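Local coordinates for protein amide synthase (Vibrio cholerae, PDB 1L5A) that probably forms an amide bond in vibriobactin assembly, as a free-standing condensation enzyme of nonribosomal peptide synthesis, at residues A[201-215]-A[373-385]. Sequence-based numbering, arbitrary orientation.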
ATOM      1  N   TYR A 201     -36.902 -14.091  15.960  1.00 49.43           N
ATOM      2  CA  TYR A 201     -36.833 -14.377  14.542  1.00 49.46           C
ATOM      3  C   TYR A 201     -36.320 -15.775  14.266  1.00 46.19           C
ATOM      4  O   TYR A 201     -35.209 -16.111  14.639  1.00 48.27           O
ATOM      5  CB  TYR A 201     -35.939 -13.389  13.825  1.00 53.98           C
ATOM      6  CG  TYR A 201     -35.945 -13.646  12.345  1.00 54.75           C
ATOM      7  CD1 TYR A 201     -37.138 -13.581  11.625  1.00 55.60           C
ATOM      8  CD2 TYR A 201     -34.776 -13.994  11.670  1.00 51.67           C
ATOM      9  CE1 TYR A 201     -37.174 -13.859  10.271  1.00 63.77           C
ATOM     10  CE2 TYR A 201     -34.797 -14.274  10.311  1.00 59.79           C
ATOM     11  CZ  TYR A 201     -36.003 -14.203   9.617  1.00 62.61           C
ATOM     12  OH  TYR A 201     -36.046 -14.480   8.271  1.00 73.27           O
ATOM     13  N   ASP A 202     -37.142 -16.590  13.620  1.00 48.69           N
ATOM     14  CA  ASP A 202     -36.752 -17.949  13.279  1.00 49.18           C
ATOM     15  C   ASP A 202     -36.479 -17.978  11.775  1.00 51.09           C
ATOM     16  O   ASP A 202     -37.399 -17.877  10.965  1.00 43.27           O
ATOM     17  CB  ASP A 202     -37.864 -18.937  13.611  1.00 49.51           C
ATOM     18  CG  ASP A 202     -37.454 -20.369  13.352  1.00 59.40           C
ATOM     19  OD1 ASP A 202     -36.674 -20.601  12.401  1.00 57.64           O
ATOM     20  OD2 ASP A 202     -37.918 -21.264  14.090  1.00 65.53           O
ATOM     21  N   PRO A 203     -35.202 -18.130  11.395  1.00 52.44           N
ATOM     22  CA  PRO A 203     -34.749 -18.171  10.006  1.00 48.18           C
ATOM     23  C   PRO A 203     -35.550 -19.098   9.122  1.00 48.06           C
ATOM     24  O   PRO A 203     -35.822 -18.765   7.968  1.00 51.99           O
ATOM     25  CB  PRO A 203     -33.299 -18.625  10.131  1.00 53.91           C
ATOM     26  CG  PRO A 203     -32.897 -18.099  11.472  1.00 56.25           C
ATOM     27  CD  PRO A 203     -34.090 -18.433  12.312  1.00 53.49           C
ATOM     28  N   GLN A 204     -35.933 -20.260   9.651  1.00 47.04           N
ATOM     29  CA  GLN A 204     -36.686 -21.225   8.853  1.00 46.34           C
ATOM     30  C   GLN A 204     -38.118 -20.818   8.544  1.00 43.53           C
ATOM     31  O   GLN A 204     -38.684 -21.257   7.550  1.00 44.70           O
ATOM     32  CB  GLN A 204     -36.670 -22.616   9.499  1.00 46.85           C
ATOM     33  CG  GLN A 204     -37.467 -22.758  10.764  1.00 49.15           C
ATOM     34  CD  GLN A 204     -37.263 -24.121  11.431  1.00 57.37           C
ATOM     35  OE1 GLN A 204     -37.504 -25.180  10.820  1.00 50.22           O
ATOM     36  NE2 GLN A 204     -36.820 -24.100  12.695  1.00 46.28           N
ATOM     37  N   LEU A 205     -38.713 -19.969   9.369  1.00 42.60           N
ATOM     38  CA  LEU A 205     -40.074 -19.559   9.075  1.00 42.27           C
ATOM     39  C   LEU A 205     -40.146 -18.486   7.998  1.00 42.61           C
ATOM     40  O   LEU A 205     -41.180 -17.848   7.827  1.00 47.61           O
ATOM     41  CB  LEU A 205     -40.768 -19.075  10.334  1.00 35.18           C
ATOM     42  CG  LEU A 205     -40.899 -20.192  11.354  1.00 37.03           C
ATOM     43  CD1 LEU A 205     -41.644 -19.675  12.590  1.00 40.29           C
ATOM     44  CD2 LEU A 205     -41.634 -21.358  10.706  1.00 36.70           C
ATOM     45  N   SER A 206     -39.054 -18.281   7.270  1.00 39.23           N
ATOM     46  CA  SER A 206     -39.046 -17.280   6.208  1.00 40.04           C
ATOM     47  C   SER A 206     -40.186 -17.495   5.204  1.00 36.91           C
ATOM     48  O   SER A 206     -40.535 -18.623   4.899  1.00 41.35           O
ATOM     49  CB  SER A 206     -37.724 -17.334   5.468  1.00 40.07           C
ATOM     50  OG  SER A 206     -37.826 -16.608   4.262  1.00 54.40           O
ATOM     51  N   HIS A 207     -40.748 -16.410   4.688  1.00 31.78           N
ATOM     52  CA  HIS A 207     -41.839 -16.461   3.723  1.00 34.49           C
ATOM     53  C   HIS A 207     -41.573 -15.325   2.751  1.00 37.50           C
ATOM     54  O   HIS A 207     -41.968 -14.191   2.992  1.00 48.27           O
ATOM     55  CB  HIS A 207     -43.191 -16.242   4.429  1.00 42.23           C
ATOM     56  CG  HIS A 207     -44.373 -16.244   3.509  1.00 42.86           C
ATOM     57  ND1 HIS A 207     -45.030 -17.399   3.137  1.00 44.62           N
ATOM     58  CD2 HIS A 207     -45.007 -15.231   2.869  1.00 46.59           C
ATOM     59  CE1 HIS A 207     -46.018 -17.099   2.310  1.00 41.82           C
ATOM     60  NE2 HIS A 207     -46.025 -15.789   2.129  1.00 47.12           N
ATOM     61  N   ALA A 208     -40.918 -15.636   1.639  1.00 39.49           N
ATOM     62  CA  ALA A 208     -40.541 -14.626   0.651  1.00 37.62           C
ATOM     63  C   ALA A 208     -41.564 -14.248  -0.405  1.00 35.47           C
ATOM     64  O   ALA A 208     -42.267 -15.098  -0.932  1.00 43.28           O
ATOM     65  CB  ALA A 208     -39.235 -15.056  -0.044  1.00 37.85           C
ATOM     66  N   VAL A 209     -41.632 -12.960  -0.706  1.00 28.87           N
ATOM     67  CA  VAL A 209     -42.521 -12.454  -1.735  1.00 37.52           C
ATOM     68  C   VAL A 209     -41.691 -11.520  -2.621  1.00 41.01           C
ATOM     69  O   VAL A 209     -40.718 -10.918  -2.165  1.00 42.95           O
ATOM     70  CB  VAL A 209     -43.755 -11.697  -1.137  1.00 39.00           C
ATOM     71  CG1 VAL A 209     -44.675 -12.702  -0.425  1.00 32.06           C
ATOM     72  CG2 VAL A 209     -43.303 -10.596  -0.170  1.00 33.89           C
ATOM     73  N   SER A 210     -42.062 -11.401  -3.891  1.00 42.14           N
ATOM     74  CA  SER A 210     -41.296 -10.557  -4.790  1.00 43.24           C
ATOM     75  C   SER A 210     -42.046 -10.065  -6.021  1.00 43.81           C
ATOM     76  O   SER A 210     -43.080 -10.611  -6.404  1.00 42.19           O
ATOM     77  CB  SER A 210     -40.032 -11.294  -5.227  1.00 40.88           C
ATOM     78  OG  SER A 210     -39.192 -10.421  -5.946  1.00 48.97           O
ATOM     79  N   LEU A 211     -41.502  -9.013  -6.626  1.00 46.38           N
ATOM     80  CA  LEU A 211     -42.067  -8.399  -7.817  1.00 47.07           C
ATOM     81  C   LEU A 211     -40.913  -7.800  -8.603  1.00 48.31           C
ATOM     82  O   LEU A 211     -39.965  -7.279  -8.016  1.00 46.74           O
ATOM     83  CB  LEU A 211     -43.038  -7.291  -7.435  1.00 48.15           C
ATOM     84  CG  LEU A 211     -44.239  -7.162  -8.360  1.00 57.42           C
ATOM     85  CD1 LEU A 211     -45.172  -8.352  -8.102  1.00 56.37           C
ATOM     86  CD2 LEU A 211     -44.955  -5.837  -8.110  1.00 55.97           C
ATOM     87  N   SER A 212     -40.994  -7.875  -9.928  1.00 49.65           N
ATOM     88  CA  SER A 212     -39.941  -7.350 -10.783  1.00 47.70           C
ATOM     89  C   SER A 212     -40.461  -6.252 -11.683  1.00 52.28           C
ATOM     90  O   SER A 212     -41.522  -6.391 -12.294  1.00 50.60           O
ATOM     91  CB  SER A 212     -39.350  -8.463 -11.649  1.00 47.87           C
ATOM     92  OG  SER A 212     -38.825  -9.513 -10.853  1.00 55.61           O
ATOM     93  N   TYR A 213     -39.708  -5.159 -11.753  1.00 55.12           N
ATOM     94  CA  TYR A 213     -40.056  -4.030 -12.596  1.00 60.64           C
ATOM     95  C   TYR A 213     -38.877  -3.732 -13.511  1.00 63.31           C
ATOM     96  O   TYR A 213     -37.767  -3.481 -13.045  1.00 62.66           O
ATOM     97  CB  TYR A 213     -40.381  -2.805 -11.749  1.00 65.85           C
ATOM     98  CG  TYR A 213     -40.462  -1.514 -12.544  1.00 79.94           C
ATOM     99  CD1 TYR A 213     -41.370  -1.366 -13.598  1.00 85.94           C
ATOM    100  CD2 TYR A 213     -39.648  -0.427 -12.226  1.00 83.49           C
ATOM    101  CE1 TYR A 213     -41.463  -0.163 -14.309  1.00 88.83           C
ATOM    102  CE2 TYR A 213     -39.733   0.776 -12.928  1.00 86.63           C
ATOM    103  CZ  TYR A 213     -40.639   0.902 -13.965  1.00 89.84           C
ATOM    104  OH  TYR A 213     -40.721   2.100 -14.641  1.00 95.51           O
ATOM    105  N   THR A 214     -39.118  -3.775 -14.817  1.00 66.11           N
ATOM    106  CA  THR A 214     -38.064  -3.512 -15.787  1.00 64.69           C
ATOM    107  C   THR A 214     -37.951  -2.018 -16.036  1.00 64.80           C
ATOM    108  O   THR A 214     -38.924  -1.359 -16.415  1.00 61.97           O
ATOM    109  CB  THR A 214     -38.335  -4.223 -17.131  1.00 64.70           C
ATOM    110  OG1 THR A 214     -38.355  -5.645 -16.928  1.00 65.44           O
ATOM    111  CG2 THR A 214     -37.252  -3.881 -18.136  1.00 57.60           C
ATOM    112  N   LEU A 215     -36.752  -1.491 -15.810  1.00 62.57           N
ATOM    113  CA  LEU A 215     -36.493  -0.076 -16.002  1.00 59.75           C
ATOM    114  C   LEU A 215     -36.524   0.300 -17.468  1.00 58.02           C
ATOM    115  O   LEU A 215     -35.990  -0.406 -18.326  1.00 52.13           O
ATOM    116  CB  LEU A 215     -35.137   0.298 -15.407  1.00 59.85           C
ATOM    117  CG  LEU A 215     -35.057   0.088 -13.896  1.00 62.45           C
ATOM    118  CD1 LEU A 215     -33.636   0.302 -13.432  1.00 64.80           C
ATOM    119  CD2 LEU A 215     -36.004   1.049 -13.188  1.00 62.19           C
ATOM    120  N   GLU A 373     -30.814  -4.650 -20.636  1.00 64.92           N
ATOM    121  CA  GLU A 373     -32.031  -4.636 -19.852  1.00 60.86           C
ATOM    122  C   GLU A 373     -31.615  -4.633 -18.389  1.00 58.05           C
ATOM    123  O   GLU A 373     -30.732  -5.390 -17.981  1.00 53.41           O
ATOM    124  CB  GLU A 373     -32.891  -5.860 -20.160  1.00 62.59           C
ATOM    125  CG  GLU A 373     -34.178  -5.914 -19.357  1.00 69.33           C
ATOM    126  CD  GLU A 373     -35.032  -7.117 -19.702  1.00 77.02           C
ATOM    127  OE1 GLU A 373     -34.460  -8.208 -19.920  1.00 78.84           O
ATOM    128  OE2 GLU A 373     -36.275  -6.976 -19.740  1.00 82.17           O
ATOM    129  N   LEU A 374     -32.239  -3.756 -17.614  1.00 54.56           N
ATOM    130  CA  LEU A 374     -31.955  -3.643 -16.193  1.00 53.06           C
ATOM    131  C   LEU A 374     -33.262  -3.751 -15.429  1.00 53.28           C
ATOM    132  O   LEU A 374     -34.147  -2.904 -15.576  1.00 52.76           O
ATOM    133  CB  LEU A 374     -31.308  -2.296 -15.894  1.00 49.45           C
ATOM    134  CG  LEU A 374     -30.958  -2.045 -14.433  1.00 44.90           C
ATOM    135  CD1 LEU A 374     -29.821  -2.968 -14.014  1.00 36.82           C
ATOM    136  CD2 LEU A 374     -30.568  -0.594 -14.263  1.00 40.78           C
ATOM    137  N   CYS A 375     -33.383  -4.792 -14.611  1.00 52.80           N
ATOM    138  CA  CYS A 375     -34.601  -4.995 -13.825  1.00 54.61           C
ATOM    139  C   CYS A 375     -34.385  -4.762 -12.329  1.00 51.57           C
ATOM    140  O   CYS A 375     -33.267  -4.886 -11.818  1.00 53.62           O
ATOM    141  CB  CYS A 375     -35.147  -6.409 -14.044  1.00 50.39           C
ATOM    142  SG  CYS A 375     -35.396  -6.808 -15.776  1.00 54.91           S
ATOM    143  N   LEU A 376     -35.469  -4.398 -11.648  1.00 46.00           N
ATOM    144  CA  LEU A 376     -35.455  -4.157 -10.216  1.00 40.63           C
ATOM    145  C   LEU A 376     -36.348  -5.195  -9.573  1.00 40.27           C
ATOM    146  O   LEU A 376     -37.490  -5.365  -9.981  1.00 44.16           O
ATOM    147  CB  LEU A 376     -36.002  -2.768  -9.889  1.00 37.48           C
ATOM    148  CG  LEU A 376     -36.434  -2.577  -8.421  1.00 32.81           C
ATOM    149  CD1 LEU A 376     -35.257  -2.807  -7.499  1.00 37.58           C
ATOM    150  CD2 LEU A 376     -36.987  -1.186  -8.210  1.00 32.78           C
ATOM    151  N   ASP A 377     -35.824  -5.898  -8.580  1.00 40.73           N
ATOM    152  CA  ASP A 377     -36.602  -6.905  -7.881  1.00 37.24           C
ATOM    153  C   ASP A 377     -36.777  -6.454  -6.447  1.00 42.95           C
ATOM    154  O   ASP A 377     -35.786  -6.217  -5.752  1.00 41.23           O
ATOM    155  CB  ASP A 377     -35.887  -8.249  -7.876  1.00 40.53           C
ATOM    156  CG  ASP A 377     -35.570  -8.750  -9.263  1.00 46.27           C
ATOM    157  OD1 ASP A 377     -36.396  -8.544 -10.179  1.00 44.74           O
ATOM    158  OD2 ASP A 377     -34.494  -9.370  -9.428  1.00 53.30           O
ATOM    159  N   ILE A 378     -38.030  -6.329  -6.008  1.00 40.47           N
ATOM    160  CA  ILE A 378     -38.318  -5.932  -4.635  1.00 38.49           C
ATOM    161  C   ILE A 378     -38.779  -7.185  -3.900  1.00 36.99           C
ATOM    162  O   ILE A 378     -39.893  -7.644  -4.092  1.00 44.91           O
ATOM    163  CB  ILE A 378     -39.427  -4.867  -4.577  1.00 39.82           C
ATOM    164  CG1 ILE A 378     -39.154  -3.767  -5.607  1.00 44.07           C
ATOM    165  CG2 ILE A 378     -39.492  -4.260  -3.191  1.00 36.38           C
ATOM    166  CD1 ILE A 378     -37.843  -3.074  -5.425  1.00 52.40           C
ATOM    167  N   THR A 379     -37.914  -7.737  -3.060  1.00 36.36           N
ATOM    168  CA  THR A 379     -38.220  -8.948  -2.310  1.00 32.88           C
ATOM    169  C   THR A 379     -38.255  -8.728  -0.797  1.00 38.78           C
ATOM    170  O   THR A 379     -37.375  -8.081  -0.228  1.00 36.45           O
ATOM    171  CB  THR A 379     -37.174 -10.014  -2.603  1.00 34.63           C
ATOM    172  OG1 THR A 379     -37.255 -10.367  -3.986  1.00 45.81           O
ATOM    173  CG2 THR A 379     -37.384 -11.239  -1.732  1.00 28.07           C
ATOM    174  N   ALA A 380     -39.276  -9.281  -0.148  1.00 38.74           N
ATOM    175  CA  ALA A 380     -39.414  -9.147   1.293  1.00 34.98           C
ATOM    176  C   ALA A 380     -39.732 -10.485   1.920  1.00 35.30           C
ATOM    177  O   ALA A 380     -40.352 -11.338   1.296  1.00 38.16           O
ATOM    178  CB  ALA A 380     -40.516  -8.158   1.628  1.00 34.57           C
ATOM    179  N   ASP A 381     -39.274 -10.667   3.150  1.00 32.50           N
ATOM    180  CA  ASP A 381     -39.551 -11.873   3.907  1.00 34.70           C
ATOM    181  C   ASP A 381     -40.661 -11.451   4.868  1.00 34.14           C
ATOM    182  O   ASP A 381     -40.413 -10.749   5.850  1.00 33.53           O
ATOM    183  CB  ASP A 381     -38.317 -12.313   4.687  1.00 27.30           C
ATOM    184  CG  ASP A 381     -38.668 -13.168   5.890  1.00 37.39           C
ATOM    185  OD1 ASP A 381     -39.713 -13.860   5.843  1.00 33.66           O
ATOM    186  OD2 ASP A 381     -37.896 -13.152   6.878  1.00 30.45           O
ATOM    187  N   LEU A 382     -41.885 -11.868   4.583  1.00 33.35           N
ATOM    188  CA  LEU A 382     -43.012 -11.477   5.425  1.00 37.77           C
ATOM    189  C   LEU A 382     -42.895 -11.859   6.900  1.00 35.17           C
ATOM    190  O   LEU A 382     -43.593 -11.299   7.741  1.00 36.31           O
ATOM    191  CB  LEU A 382     -44.322 -12.001   4.821  1.00 36.77           C
ATOM    192  CG  LEU A 382     -44.570 -11.370   3.439  1.00 42.67           C
ATOM    193  CD1 LEU A 382     -45.985 -11.639   2.960  1.00 42.38           C
ATOM    194  CD2 LEU A 382     -44.344  -9.862   3.537  1.00 41.05           C
ATOM    195  N   ALA A 383     -41.988 -12.778   7.214  1.00 32.44           N
ATOM    196  CA  ALA A 383     -41.783 -13.209   8.592  1.00 31.72           C
ATOM    197  C   ALA A 383     -40.856 -12.252   9.352  1.00 33.90           C
ATOM    198  O   ALA A 383     -40.667 -12.386  10.558  1.00 34.22           O
ATOM    199  CB  ALA A 383     -41.195 -14.611   8.608  1.00 29.65           C
ATOM    200  N   SER A 384     -40.269 -11.295   8.648  1.00 31.22           N
ATOM    201  CA  SER A 384     -39.372 -10.343   9.298  1.00 40.49           C
ATOM    202  C   SER A 384     -39.476  -8.959   8.665  1.00 42.36           C
ATOM    203  O   SER A 384     -38.585  -8.124   8.832  1.00 42.03           O
ATOM    204  CB  SER A 384     -37.920 -10.827   9.208  1.00 39.18           C
ATOM    205  OG  SER A 384     -37.489 -10.890   7.851  1.00 39.70           O
ATOM    206  N   TYR A 385     -40.553  -8.720   7.921  1.00 37.63           N
ATOM    207  CA  TYR A 385     -40.744  -7.426   7.281  1.00 34.11           C
ATOM    208  C   TYR A 385     -42.221  -7.297   6.946  1.00 33.20           C
ATOM    209  O   TYR A 385     -42.798  -8.170   6.324  1.00 34.15           O
ATOM    210  CB  TYR A 385     -39.900  -7.323   6.014  1.00 26.13           C
ATOM    211  CG  TYR A 385     -39.884  -5.929   5.455  1.00 32.04           C
ATOM    212  CD1 TYR A 385     -39.080  -4.936   6.027  1.00 30.84           C
ATOM    213  CD2 TYR A 385     -40.731  -5.570   4.410  1.00 27.30           C
ATOM    214  CE1 TYR A 385     -39.125  -3.612   5.571  1.00 20.65           C
ATOM    215  CE2 TYR A 385     -40.785  -4.245   3.952  1.00 31.35           C
ATOM    216  CZ  TYR A 385     -39.976  -3.278   4.543  1.00 26.78           C
ATOM    217  OH  TYR A 385     -40.018  -1.978   4.096  1.00 37.30           O
TER
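D381 takes the hydroxyl of Y201 on one carboxylate oxygen and the backbone of H207 on the other, closing one end of an antiparallel strand pair that illustrates how an outer strand is joined to its sheet. Strand 208-214 is an edge strand of a four-stranded mixed sheet of the condensation fold; strand 374-381 lies inside it, hydrogen-bonded on its other side to strand 362-368. The N-to-C directions of the two strand axes lie 155° apart, and the side chains alternate between two faces.

The face of A208, S210, S212 and T214 carries the hydroxyl contacts of S210 and S212. S210 OG and T379 OG1 share a hydrogen bond of 2.8 Å. S212 OG gives its proton to D377 OD1 at 2.7 Å, approaching from above the carboxylate plane; R367 forms a salt bridge to the same oxygen, so a charge and a hydroxyl together fix this aspartate. V209, L211, Y213, L376, I378 and A380 make the other, mainly apolar face, where helix 387-409 packs W390 on A380 and P398 on Y213. L382, just past its strand, crosses V209 at about a right angle, its CD1 3.8 Å from V209 CG1, and the same methyl touches the edge of the H207 ring at CD2. L215 and L374 lie side by side and point the same way.

With CG of D381 anti to the backbone N (chi1 156°), the carboxylate reaches back to the 201-207 region ahead of strand 208-214. Y201 comes from the opposite direction, its ring turned 56° from the carboxylate, and its OH meets D381 OD2 at 2.7 Å on the syn side, though tilted out of the carboxylate plane. D381 OD1 completes an Asx turn with A383 N, 2.9 Å away, and accepts H207 N at 3.0 Å in a nearly straight bond, the two N-H groups arriving from opposite faces of the carboxylate.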